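Local coordinates for SusD family protein (Bacteroides uniformis, PDB 7KV1), which probably binds beta-glucan at the cell surface, as a SusD-family glycan-binding protein of a human gut bacterium, at residues Ser265-Asn269 / Tyr408-Leu412; Phe250-Leu254 / Leu418-Thr422; Leu434-Arg440 / Glu457-Glu461; Gln147-Leu151 / Arg227-Ala233; Gly426-Lys431 / Leu446-Thr450. All blocks are in the same frame, centred on the assembly; numbering follows the deposited sequence.

Contact 1: Ser265-Asn269 / Tyr408-Leu412. With NCO (cobalt hexammine(III)), chain C.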
# COMPACT_ATOMS: atom_id res chain seq x y z
N SER A 265 6.58 20.47 9.30
CA SER A 265 7.53 19.33 9.20
C SER A 265 7.37 18.52 7.91
O SER A 265 8.27 17.69 7.64
CB SER A 265 7.42 18.44 10.41
OG SER A 265 7.48 19.21 11.60
N PHE A 266 6.36 18.78 7.09
CA PHE A 266 6.10 17.97 5.87
C PHE A 266 6.08 18.89 4.64
O PHE A 266 5.58 20.01 4.73
CB PHE A 266 4.77 17.21 6.02
CG PHE A 266 4.84 16.11 7.04
CD1 PHE A 266 5.64 15.00 6.82
CD2 PHE A 266 4.19 16.22 8.25
CE1 PHE A 266 5.75 14.00 7.77
CE2 PHE A 266 4.30 15.23 9.21
CZ PHE A 266 5.08 14.12 8.96
N ARG A 267 6.61 18.41 3.53
CA ARG A 267 6.45 19.13 2.24
C ARG A 267 6.59 18.13 1.11
O ARG A 267 7.19 17.07 1.34
CB ARG A 267 7.45 20.29 2.11
CG ARG A 267 8.91 19.88 2.20
CD ARG A 267 9.81 20.38 1.07
NE ARG A 267 9.73 21.80 0.81
CZ ARG A 267 9.28 22.37 -0.31
NH1 ARG A 267 8.80 21.67 -1.33
NH2 ARG A 267 9.29 23.69 -0.39
N LEU A 268 6.17 18.52 -0.10
CA LEU A 268 6.46 17.75 -1.32
C LEU A 268 7.96 17.84 -1.61
O LEU A 268 8.54 18.95 -1.55
CB LEU A 268 5.61 18.29 -2.47
CG LEU A 268 4.11 18.08 -2.35
CD1 LEU A 268 3.41 18.59 -3.58
CD2 LEU A 268 3.79 16.59 -2.16
N ASN A 269 8.59 16.72 -1.92
CA ASN A 269 9.96 16.77 -2.49
C ASN A 269 9.93 17.63 -3.76
O ASN A 269 9.12 17.39 -4.65
CB ASN A 269 10.50 15.37 -2.80
CG ASN A 269 11.99 15.33 -2.96
OD1 ASN A 269 12.54 16.19 -3.64
ND2 ASN A 269 12.64 14.35 -2.34
N TYR A 408 3.31 12.61 1.62
CA TYR A 408 2.53 13.85 1.79
C TYR A 408 1.75 14.20 0.51
O TYR A 408 0.76 14.93 0.65
CB TYR A 408 3.47 14.96 2.27
CG TYR A 408 2.86 16.32 2.47
CD1 TYR A 408 2.01 16.58 3.54
CD2 TYR A 408 3.12 17.34 1.58
CE1 TYR A 408 1.47 17.85 3.72
CE2 TYR A 408 2.60 18.62 1.76
CZ TYR A 408 1.75 18.86 2.82
OH TYR A 408 1.23 20.10 2.99
N ALA A 409 2.13 13.72 -0.69
CA ALA A 409 1.29 13.88 -1.90
C ALA A 409 -0.10 13.29 -1.64
O ALA A 409 -1.11 13.92 -1.98
CB ALA A 409 1.94 13.28 -3.14
N GLU A 410 -0.15 12.15 -0.94
CA GLU A 410 -1.42 11.47 -0.61
C GLU A 410 -2.19 12.26 0.47
O GLU A 410 -3.44 12.29 0.40
CB GLU A 410 -1.14 10.01 -0.24
CG GLU A 410 -2.40 9.21 -0.17
CD GLU A 410 -2.29 7.73 0.14
OE1 GLU A 410 -1.18 7.23 0.41
OE2 GLU A 410 -3.34 7.08 -0.01
N THR A 411 -1.51 12.89 1.42
CA THR A 411 -2.14 13.84 2.37
C THR A 411 -2.91 14.91 1.58
O THR A 411 -4.11 15.12 1.86
CB THR A 411 -1.11 14.45 3.32
OG1 THR A 411 -0.26 13.42 3.85
CG2 THR A 411 -1.78 15.24 4.42
N LEU A 412 -2.27 15.53 0.58
CA LEU A 412 -2.89 16.67 -0.15
C LEU A 412 -4.08 16.14 -0.95
O LEU A 412 -5.16 16.76 -0.88
CB LEU A 412 -1.84 17.34 -1.06
CG LEU A 412 -0.75 18.14 -0.34
CD1 LEU A 412 0.40 18.40 -1.29
CD2 LEU A 412 -1.27 19.47 0.21
CO NCO C . 3.58 23.27 4.62
N1 NCO C . 5.24 23.00 5.72
N2 NCO C . 1.84 23.54 3.68
N3 NCO C . 4.24 25.08 3.89
N4 NCO C . 2.74 24.17 6.15
N5 NCO C . 2.88 21.47 5.29
N6 NCO C . 4.41 22.39 3.05

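Contact 2: Phe250-Leu254 / Leu418-Thr422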
# COMPACT_ATOMS: atom_id res chain seq x y z
N PHE A 250 -15.83 11.77 7.36
CA PHE A 250 -15.08 12.53 6.32
C PHE A 250 -14.51 13.81 6.93
O PHE A 250 -13.34 14.11 6.73
CB PHE A 250 -15.93 12.85 5.10
CG PHE A 250 -16.19 11.70 4.15
CD1 PHE A 250 -15.67 10.43 4.37
CD2 PHE A 250 -16.97 11.91 3.03
CE1 PHE A 250 -15.95 9.39 3.50
CE2 PHE A 250 -17.24 10.86 2.16
CZ PHE A 250 -16.74 9.60 2.41
N SER A 251 -15.32 14.58 7.66
CA SER A 251 -14.87 15.85 8.29
C SER A 251 -13.72 15.61 9.28
O SER A 251 -12.77 16.40 9.31
CB SER A 251 -16.04 16.54 8.96
OG SER A 251 -16.96 16.92 7.95
N LYS A 252 -13.80 14.58 10.11
CA LYS A 252 -12.71 14.28 11.05
C LYS A 252 -11.46 13.91 10.25
O LYS A 252 -10.37 14.39 10.59
CB LYS A 252 -13.16 13.17 11.99
CG LYS A 252 -12.28 12.95 13.20
CD LYS A 252 -13.07 12.21 14.27
CE LYS A 252 -12.18 11.54 15.29
NZ LYS A 252 -12.97 10.65 16.17
N ALA A 253 -11.58 13.04 9.23
CA ALA A 253 -10.40 12.64 8.44
C ALA A 253 -9.77 13.88 7.80
O ALA A 253 -8.50 14.02 7.80
CB ALA A 253 -10.78 11.60 7.42
N LEU A 254 -10.61 14.77 7.28
CA LEU A 254 -10.16 16.05 6.66
C LEU A 254 -9.38 16.86 7.69
O LEU A 254 -8.28 17.31 7.37
CB LEU A 254 -11.38 16.82 6.18
CG LEU A 254 -11.10 18.16 5.51
CD1 LEU A 254 -10.00 18.00 4.47
CD2 LEU A 254 -12.39 18.66 4.88
N LEU A 418 -11.61 14.93 0.37
CA LEU A 418 -12.48 14.95 1.55
C LEU A 418 -13.17 16.32 1.63
O LEU A 418 -14.39 16.37 1.99
CB LEU A 418 -11.66 14.61 2.80
CG LEU A 418 -11.22 13.16 2.96
CD1 LEU A 418 -10.13 13.03 3.98
CD2 LEU A 418 -12.39 12.25 3.33
N SER A 419 -12.47 17.39 1.25
CA SER A 419 -13.04 18.75 1.21
C SER A 419 -14.20 18.73 0.20
O SER A 419 -15.35 19.11 0.57
CB SER A 419 -11.99 19.78 0.86
OG SER A 419 -12.56 21.03 0.57
N LEU A 420 -13.94 18.27 -1.02
CA LEU A 420 -15.01 18.28 -2.04
C LEU A 420 -16.17 17.41 -1.57
O LEU A 420 -17.29 17.76 -1.90
CB LEU A 420 -14.45 17.83 -3.39
CG LEU A 420 -13.39 18.76 -3.96
CD1 LEU A 420 -12.70 18.10 -5.14
CD2 LEU A 420 -13.98 20.12 -4.33
N ARG A 421 -15.94 16.32 -0.84
CA ARG A 421 -17.10 15.44 -0.52
C ARG A 421 -17.79 15.88 0.77
O ARG A 421 -18.72 15.19 1.18
CB ARG A 421 -16.69 13.97 -0.47
CG ARG A 421 -16.11 13.46 -1.77
CD ARG A 421 -15.53 12.07 -1.71
NE ARG A 421 -16.52 11.06 -1.43
CZ ARG A 421 -16.24 9.78 -1.17
NH1 ARG A 421 -14.98 9.34 -1.18
NH2 ARG A 421 -17.22 8.95 -0.91
N THR A 422 -17.39 16.99 1.39
CA THR A 422 -18.08 17.55 2.58
C THR A 422 -18.58 18.96 2.24
O THR A 422 -18.67 19.78 3.16
CB THR A 422 -17.16 17.47 3.80
OG1 THR A 422 -15.97 18.20 3.53
CG2 THR A 422 -16.78 16.06 4.19

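Contact 3: Leu434-Arg440 / Glu457-Glu461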
# COMPACT_ATOMS: atom_id res chain seq x y z
N LEU A 434 -4.55 20.14 -4.54
CA LEU A 434 -4.34 19.36 -5.79
C LEU A 434 -3.30 20.07 -6.67
O LEU A 434 -2.42 19.37 -7.22
CB LEU A 434 -5.66 19.16 -6.55
CG LEU A 434 -5.52 18.23 -7.76
CD1 LEU A 434 -6.65 17.22 -7.79
CD2 LEU A 434 -5.48 19.01 -9.05
N ASN A 435 -3.34 21.41 -6.75
CA ASN A 435 -2.44 22.14 -7.68
C ASN A 435 -0.98 22.09 -7.19
O ASN A 435 -0.08 22.14 -8.04
CB ASN A 435 -2.92 23.56 -7.96
CG ASN A 435 -4.07 23.59 -8.94
OD1 ASN A 435 -4.32 22.59 -9.61
ND2 ASN A 435 -4.77 24.72 -9.04
N GLU A 436 -0.75 21.97 -5.88
CA GLU A 436 0.62 21.80 -5.30
C GLU A 436 1.23 20.49 -5.84
O GLU A 436 2.42 20.50 -6.18
CB GLU A 436 0.49 21.78 -3.77
CG GLU A 436 1.72 22.06 -2.94
CD GLU A 436 1.37 22.52 -1.52
OE1 GLU A 436 0.35 23.30 -1.40
OE2 GLU A 436 2.06 22.07 -0.50
N VAL A 437 0.44 19.43 -5.91
CA VAL A 437 0.83 18.12 -6.51
C VAL A 437 1.05 18.31 -8.02
O VAL A 437 2.08 17.85 -8.51
CB VAL A 437 -0.19 17.01 -6.20
CG1 VAL A 437 0.17 15.69 -6.86
CG2 VAL A 437 -0.36 16.79 -4.70
N ARG A 438 0.12 18.92 -8.75
CA ARG A 438 0.26 19.10 -10.22
C ARG A 438 1.50 19.94 -10.52
O ARG A 438 2.28 19.55 -11.38
CB ARG A 438 -0.99 19.78 -10.78
CG ARG A 438 -2.20 18.88 -10.80
CD ARG A 438 -3.36 19.43 -11.60
NE ARG A 438 -3.08 19.65 -13.01
CZ ARG A 438 -3.19 18.74 -13.97
NH1 ARG A 438 -3.52 17.48 -13.71
NH2 ARG A 438 -2.93 19.11 -15.22
N THR A 439 1.70 21.04 -9.78
CA THR A 439 2.85 21.95 -10.00
C THR A 439 4.17 21.20 -9.77
O THR A 439 5.10 21.40 -10.55
CB THR A 439 2.78 23.19 -9.09
OG1 THR A 439 1.56 23.82 -9.43
CG2 THR A 439 3.90 24.17 -9.32
N ARG A 440 4.26 20.36 -8.73
CA ARG A 440 5.51 19.60 -8.44
C ARG A 440 5.80 18.70 -9.66
O ARG A 440 6.99 18.48 -10.04
CB ARG A 440 5.38 18.85 -7.10
CG ARG A 440 6.67 18.20 -6.61
CD ARG A 440 6.82 16.79 -7.21
NE ARG A 440 5.87 15.82 -6.65
CZ ARG A 440 6.03 15.22 -5.46
NH1 ARG A 440 7.08 15.50 -4.71
NH2 ARG A 440 5.12 14.36 -5.02
N GLU A 457 -5.72 12.41 -10.58
CA GLU A 457 -4.40 12.81 -10.06
C GLU A 457 -3.77 11.69 -9.22
O GLU A 457 -2.55 11.45 -9.36
CB GLU A 457 -4.48 14.12 -9.29
CG GLU A 457 -3.16 14.85 -9.28
CD GLU A 457 -2.71 15.36 -10.64
OE1 GLU A 457 -3.58 15.82 -11.41
OE2 GLU A 457 -1.47 15.30 -10.91
N ARG A 458 -4.57 10.97 -8.45
CA ARG A 458 -4.11 9.80 -7.68
C ARG A 458 -3.54 8.76 -8.64
O ARG A 458 -2.55 8.14 -8.29
CB ARG A 458 -5.26 9.23 -6.82
CG ARG A 458 -5.68 10.12 -5.67
CD ARG A 458 -6.85 9.51 -4.92
NE ARG A 458 -6.33 8.42 -4.14
CZ ARG A 458 -5.84 8.53 -2.90
NH1 ARG A 458 -5.85 9.70 -2.29
NH2 ARG A 458 -5.34 7.50 -2.27
N ARG A 459 -4.16 8.54 -9.80
CA ARG A 459 -3.68 7.51 -10.74
C ARG A 459 -2.30 7.93 -11.26
O ARG A 459 -1.39 7.09 -11.33
CB ARG A 459 -4.65 7.35 -11.92
CG ARG A 459 -4.20 6.25 -12.87
CD ARG A 459 -4.96 5.99 -14.15
NE ARG A 459 -4.40 4.70 -14.60
CZ ARG A 459 -4.63 4.12 -15.77
NH1 ARG A 459 -5.40 4.71 -16.67
NH2 ARG A 459 -4.03 2.98 -16.06
N LEU A 460 -2.14 9.20 -11.61
CA LEU A 460 -0.85 9.70 -12.16
C LEU A 460 0.24 9.65 -11.07
O LEU A 460 1.44 9.39 -11.40
CB LEU A 460 -1.04 11.11 -12.72
CG LEU A 460 -2.03 11.25 -13.88
CD1 LEU A 460 -2.25 12.74 -14.19
CD2 LEU A 460 -1.51 10.55 -15.12
N GLU A 461 -0.13 9.91 -9.83
CA GLU A 461 0.84 10.18 -8.74
C GLU A 461 1.41 8.86 -8.19
O GLU A 461 2.56 8.88 -7.76
CB GLU A 461 0.18 11.02 -7.66
CG GLU A 461 1.07 11.44 -6.50
CD GLU A 461 2.18 12.41 -6.84
OE1 GLU A 461 2.04 13.08 -7.87
OE2 GLU A 461 3.19 12.50 -6.06
O HOH W 1 3.52 15.34 -8.23

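Contact 4: Gln147-Leu151 / Arg227-Ala233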
# COMPACT_ATOMS: atom_id res chain seq x y z
N GLN A 147 2.20 2.12 19.90
CA GLN A 147 2.89 1.59 18.71
C GLN A 147 2.32 0.19 18.39
O GLN A 147 1.98 -0.09 17.22
CB GLN A 147 4.40 1.54 18.90
CG GLN A 147 5.11 2.86 18.71
CD GLN A 147 6.57 2.71 19.08
OE1 GLN A 147 7.37 2.20 18.32
NE2 GLN A 147 6.92 3.17 20.27
N ALA A 148 2.17 -0.66 19.40
CA ALA A 148 1.65 -2.02 19.19
C ALA A 148 0.21 -1.94 18.67
O ALA A 148 -0.15 -2.71 17.75
CB ALA A 148 1.74 -2.84 20.46
N ARG A 149 -0.61 -1.03 19.21
CA ARG A 149 -2.04 -0.98 18.80
C ARG A 149 -2.16 -0.48 17.35
O ARG A 149 -3.02 -0.98 16.60
CB ARG A 149 -2.86 -0.19 19.81
CG ARG A 149 -3.02 -0.94 21.13
CD ARG A 149 -3.61 -0.10 22.23
NE ARG A 149 -5.02 0.15 21.98
CZ ARG A 149 -5.76 1.01 22.65
NH1 ARG A 149 -5.24 1.69 23.68
NH2 ARG A 149 -7.03 1.17 22.35
N LEU A 150 -1.33 0.48 16.96
CA LEU A 150 -1.35 1.05 15.60
C LEU A 150 -0.87 -0.00 14.59
O LEU A 150 -1.49 -0.11 13.50
CB LEU A 150 -0.49 2.31 15.58
CG LEU A 150 -0.45 3.06 14.24
CD1 LEU A 150 -1.83 3.21 13.64
CD2 LEU A 150 0.21 4.42 14.44
N LEU A 151 0.16 -0.78 14.92
CA LEU A 151 0.63 -1.90 14.08
C LEU A 151 -0.51 -2.90 13.94
O LEU A 151 -0.77 -3.39 12.84
CB LEU A 151 1.86 -2.57 14.69
CG LEU A 151 3.17 -1.86 14.43
CD1 LEU A 151 4.24 -2.41 15.36
CD2 LEU A 151 3.61 -2.02 12.98
N ARG A 227 9.45 3.66 12.83
CA ARG A 227 8.40 3.52 13.87
C ARG A 227 7.11 4.12 13.32
O ARG A 227 7.16 5.01 12.48
CB ARG A 227 8.76 4.15 15.21
CG ARG A 227 9.84 3.37 15.96
CD ARG A 227 10.08 3.83 17.41
NE ARG A 227 11.23 3.08 17.92
CZ ARG A 227 11.20 1.85 18.45
NH1 ARG A 227 10.06 1.19 18.61
NH2 ARG A 227 12.32 1.27 18.82
N VAL A 228 5.99 3.65 13.83
CA VAL A 228 4.69 4.28 13.49
C VAL A 228 4.57 5.55 14.30
O VAL A 228 5.18 5.63 15.41
CB VAL A 228 3.55 3.28 13.69
CG1 VAL A 228 3.80 2.09 12.79
CG2 VAL A 228 3.37 2.84 15.15
N THR A 229 3.83 6.50 13.74
CA THR A 229 3.72 7.89 14.22
C THR A 229 2.26 8.32 14.19
O THR A 229 1.41 7.62 13.58
CB THR A 229 4.59 8.84 13.38
OG1 THR A 229 4.09 8.75 12.06
CG2 THR A 229 6.07 8.50 13.41
N GLN A 230 1.97 9.45 14.81
CA GLN A 230 0.61 10.01 14.79
C GLN A 230 0.29 10.37 13.33
O GLN A 230 -0.87 10.22 12.93
CB GLN A 230 0.56 11.17 15.76
CG GLN A 230 -0.83 11.72 15.94
CD GLN A 230 -1.63 10.95 16.94
OE1 GLN A 230 -1.34 9.78 17.23
NE2 GLN A 230 -2.66 11.60 17.46
N ALA A 231 1.25 10.89 12.57
CA ALA A 231 1.02 11.25 11.14
C ALA A 231 0.65 9.97 10.39
O ALA A 231 -0.26 9.98 9.56
CB ALA A 231 2.23 11.91 10.54
N MET A 232 1.34 8.87 10.65
CA MET A 232 1.04 7.60 9.96
C MET A 232 -0.38 7.17 10.33
O MET A 232 -1.09 6.68 9.43
CB MET A 232 2.07 6.52 10.30
CG MET A 232 1.75 5.18 9.67
SD MET A 232 0.95 4.08 10.83
CE MET A 232 0.98 2.53 9.92
N ALA A 233 -0.77 7.35 11.59
CA ALA A 233 -2.10 7.03 12.14
C ALA A 233 -3.18 7.82 11.39
O ALA A 233 -4.25 7.24 11.03
CB ALA A 233 -2.15 7.32 13.63

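Contact 5: Gly426-Lys431 / Leu446-Thr450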
# COMPACT_ATOMS: atom_id res chain seq x y z
N GLY A 426 -14.70 23.96 -5.14
CA GLY A 426 -13.77 23.56 -6.19
C GLY A 426 -12.67 24.59 -6.43
O GLY A 426 -11.72 24.24 -7.14
N THR A 427 -12.80 25.84 -5.94
CA THR A 427 -11.74 26.86 -6.12
C THR A 427 -11.14 27.17 -4.76
O THR A 427 -10.32 28.04 -4.70
CB THR A 427 -12.26 28.12 -6.83
OG1 THR A 427 -13.37 28.60 -6.07
CG2 THR A 427 -12.70 27.82 -8.24
N GLY A 428 -11.49 26.41 -3.72
CA GLY A 428 -10.99 26.67 -2.36
C GLY A 428 -9.73 25.86 -2.04
O GLY A 428 -8.85 25.68 -2.93
N GLU A 429 -9.65 25.37 -0.80
CA GLU A 429 -8.48 24.61 -0.31
C GLU A 429 -8.24 23.38 -1.20
O GLU A 429 -7.11 23.08 -1.50
CB GLU A 429 -8.77 24.12 1.10
CG GLU A 429 -8.91 25.23 2.10
CD GLU A 429 -9.15 24.63 3.47
OE1 GLU A 429 -10.12 23.84 3.63
OE2 GLU A 429 -8.29 24.87 4.34
N ALA A 430 -9.29 22.74 -1.71
CA ALA A 430 -9.12 21.53 -2.56
C ALA A 430 -8.26 21.86 -3.79
O ALA A 430 -7.35 21.07 -4.13
CB ALA A 430 -10.46 21.01 -2.93
N LYS A 431 -8.48 23.04 -4.40
CA LYS A 431 -7.71 23.48 -5.59
C LYS A 431 -6.27 23.79 -5.19
O LYS A 431 -5.37 23.39 -5.93
CB LYS A 431 -8.39 24.70 -6.23
CG LYS A 431 -7.59 25.42 -7.29
CD LYS A 431 -8.35 26.65 -7.82
CE LYS A 431 -7.49 27.59 -8.64
NZ LYS A 431 -8.35 28.64 -9.24
N LEU A 446 -5.16 23.31 -12.10
CA LEU A 446 -6.57 23.35 -12.56
C LEU A 446 -7.22 24.62 -11.98
O LEU A 446 -6.94 24.92 -10.83
CB LEU A 446 -7.32 22.10 -12.10
CG LEU A 446 -6.72 20.77 -12.57
CD1 LEU A 446 -7.61 19.61 -12.17
CD2 LEU A 446 -6.52 20.76 -14.07
N ALA A 447 -8.05 25.32 -12.76
CA ALA A 447 -8.76 26.54 -12.28
C ALA A 447 -9.93 26.18 -11.36
O ALA A 447 -10.39 27.04 -10.60
CB ALA A 447 -9.22 27.37 -13.46
N ASN A 448 -10.46 24.98 -11.48
CA ASN A 448 -11.56 24.47 -10.63
C ASN A 448 -11.32 22.97 -10.48
O ASN A 448 -10.89 22.37 -11.46
CB ASN A 448 -12.94 24.78 -11.22
CG ASN A 448 -14.09 24.33 -10.32
OD1 ASN A 448 -14.21 24.78 -9.19
ND2 ASN A 448 -14.93 23.43 -10.79
N VAL A 449 -11.54 22.40 -9.30
CA VAL A 449 -11.21 20.97 -9.05
C VAL A 449 -12.50 20.25 -8.67
O VAL A 449 -13.34 20.81 -7.91
CB VAL A 449 -10.07 20.78 -8.02
CG1 VAL A 449 -8.78 21.44 -8.48
CG2 VAL A 449 -10.42 21.30 -6.64
N THR A 450 -12.69 19.08 -9.27
CA THR A 450 -13.80 18.16 -8.97
C THR A 450 -13.25 16.87 -8.35
O THR A 450 -12.03 16.61 -8.43
CB THR A 450 -14.58 17.76 -10.23
OG1 THR A 450 -13.69 16.94 -10.97
CG2 THR A 450 -15.06 18.95 -11.06

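Contact 1: Ser265-Asn269 / Tyr408-Leu412
Tyr-408, the first residue of helix 408-420 in the alpha-helical SusD fold, stands against the loop 265-269 that follows helix 250-262. Its CG lies anti to the backbone N (chi1 178°), which carries the ring out from the helix start to the loop. From CB outward, CG and CD1 come under the methylene of Phe-266, whose CB sits over the ring face, 4.2 Å from the centroid, in a CH-pi contact. Arg-267 N lies over the same face. On the other side of the ring Tyr-408 CD2 lies 3.6 Å from Arg-267 C, and CE2 continues along Arg-267 CA. Leu-268 crosses the tyrosine at about a right angle; Leu-268 CD2 reaches the start of the helix, 3.6 Å from Ala-409 N, while Leu-268 CD1 meets Leu-412 CD1 tip to tip at 3.8 Å. Trp-433 and Val-437 of helix 429-440 pack on Leu-412. The far end of the ring enters the cobalt hexammine pocket, where Ile-261 O and Ser-263 O also accept from the ion. Phe-266 O receives three ammines, N1, N5 and N6, and the outermost atom of the tyrosine, OH, accepts from N5 of the ion at 3.1 Å.

Contact 2: Phe250-Leu254 / Leu418-Thr422
Phe-250 and Arg-421 meet obliquely, with the ring and guanidinium planes 66° apart. The ring thus presents an edge to the arginine, and its CZ lies 3.4 Å from Arg-421 NH2, over one face of the guanidinium and offset toward its rim. The bend of the arginine at chi3 (64°) turns the flat group so that one face meets the ring edge; CB of the same side chain lies near Phe-250 CD2. Thr-422 comes to the phenylalanine near the ring plane too, placing CG2 3.4 Å from Phe-250 CB. Leu-418 runs across Phe-250 at about a right angle and sets CD2 3.9 Å from Phe-250 CD1, while its other branch, CD1, reaches Ala-253 CB at 3.8 Å. Leu-254 and Leu-418 slide past each other in opposite directions, with Leu-254 CB 4.0 Å from Leu-418 CB. Leu-254 CD2 ends on the backbone of the next residue, 3.7 Å from Ser-419 CA. The start of helix 250-262 is joined in this way to the C-terminal end of helix 408-420 within the helical SusD fold, and Val-241 and Met-242 of helix 230-244 pack on Phe-250 and Leu-418. Arg-421 has its polar partners outside the pair, a salt bridge to Glu-417 and a hydrogen bond to Asn-245. Those two bonds hold the guanidinium in place, and what it offers Phe-250 is a flat surface, leaving the two helix ends joined by apolar and van der Waals contact.

Contact 3: Leu434-Arg440 / Glu457-Glu461
Arg-440 and Glu-461 join helices 429-440 and 451-461, a consecutive helix pair of the SusD fold whose short segments run 36° apart with their axes 11.3 Å from each other. The inner side is densely bonded. Arg-440 NH2 donates to Glu-461 OE2 at 2.9 Å; the two flat groups are nearly parallel (6°), but the bond is bent and tilted out of both planes. One water ties the same groups again, donating to Val-437 O and to Glu-461 OE1 and accepting from Arg-440 NE in the guanidinium plane. Val-437 pushes its CG1 methyl to 3.4 Å from Glu-461 OE1. Arg-353 and Arg-407 also bind the carboxylate of Glu-461, and Glu-285 pairs with Arg-440; so many cations would be expected to favour the charged form of Glu-461. The packing around Glu-457 is looser: Leu-434 CD1 stays 4.1 Å from Glu-457 CB. Here the partly exposed Arg-438 reaches across, a turn at chi3 (60°) swinging its end toward the glutamate. Its guanidinium stands almost perpendicular to the carboxylate of Glu-457, whose OE2 is paired with Arg-353. Arg-438 NH1 meets the syn lone pair of Glu-457 OE1 at 2.8 Å.

Contact 4: Gln147-Leu151 / Arg227-Ala233
Leu-150 is the apolar centre, reaching from helix 138-162 into the corner where the chain enters helix 230-244. Its trans first torsion (chi1 -178°) points the side chain toward the 227-233 segment, and its CD2 does most of the touching: Val-228 CG2 lies 3.6 Å from Leu-150 CD2, Met-232 SD 3.7 Å from it and Ala-233 CB 3.8 Å from it. Leu-150 runs antiparallel alongside each of Val-228 and Met-232, side chain past side chain, so they overlap along their flanks. Leu-151 adds CD2 against the other valine branch, Val-228 CG1, at a more distant 4.1 Å. Within the alpha-helical fold of the SusD family, this joins two helices that are far apart in sequence, and Leu-196 of helix 185-201 packs on Leu-150 as well. Thr-229 is the N-cap of helix 230-244, its OG1 accepting from Met-232 N at 3.1 Å, which fixes the first turn that carries Met-232 and Ala-233. Farther out, Gln-147 lays CG beside Val-228 CG2 and extends to the polar edge. There Arg-227 NH1 donates to Gln-147 OE1 at 2.9 Å in a fairly straight bond (163°), in the amide plane on a lone pair, although the amide and guanidinium planes are 88° apart. Tyr-55 OH of helix 44-55 is a second partner of that oxygen and also bonds to Val-228 N, linking the glutamine to the backbone of the chain entering helix 230-244.

Contact 5: Gly426-Lys431 / Leu446-Thr450
Val-449 meets the 426-431 segment with both its backbone and its side chain. Its N donates to Gly-426 O at 2.8 Å, and its CG2 packs onto the start of the helix, 3.4 Å from Lys-431 N and 3.7 Å from Ala-430 CB. The other branch, CG1, lies alongside Lys-431 CA. Gly-426 lies close against the valine, with Gly-426 CA 4.6 Å from Val-449 CA. Lys-431 forms the second link. Its side chain is stretched out from the first torsion onward (chi1 169°), and the aliphatic part runs beside the loop, with CE 3.5 Å from Leu-446 O, before NZ donates to Ala-447 O at 2.9 Å. That ammonium approaches from above the carbonyl plane, 39° out of it. On the exposed side Thr-427 rests its methyl, CG2, 3.4 Å from Ala-447 O.

The next shell sets these groups in place. Gly-428 stands at the N-cap of helix 429-440, so Ala-430 and Lys-431 belong to its first turn, and Thr-450 occupies the N-cap of helix 451-461 just past the valine. Asn-435 accepts from Leu-446 N through its side chain, tying the 446-450 segment to the same helix, and Leu-434 packs on both Leu-446 and Val-449. The contact thus closes the connection between helices 429-440 and 451-461 back onto the beginning of the first, while Ala-416, Ser-419 and Leu-420 of helix 408-420 pack against Ala-430 from the preceding helix.

Overall arrangement
Contacts 1, 3 and 4 are buried, contacts 2 and 5 only partly so, and contact 5 lies farthest from the chain's centre, about 27 Å between centres. Helix 408-420 serves contact 1 at its start and contact 2 at its end; helix 429-440 is shared by contacts 3 and 5. Buried contact 3 carries charged pairs and touches contact 1 through the salt bridge of Glu-410 with Arg-458. Contact 1 combines apolar packing with the cobalt hexammine site, contact 2 is chiefly apolar, and contact 4 adds one polar bond at its edge. Nearer the surface, contact 5 combines bonds to backbone carbonyls with the packing of one valine. Leu-420 packs contact 2 against contact 5.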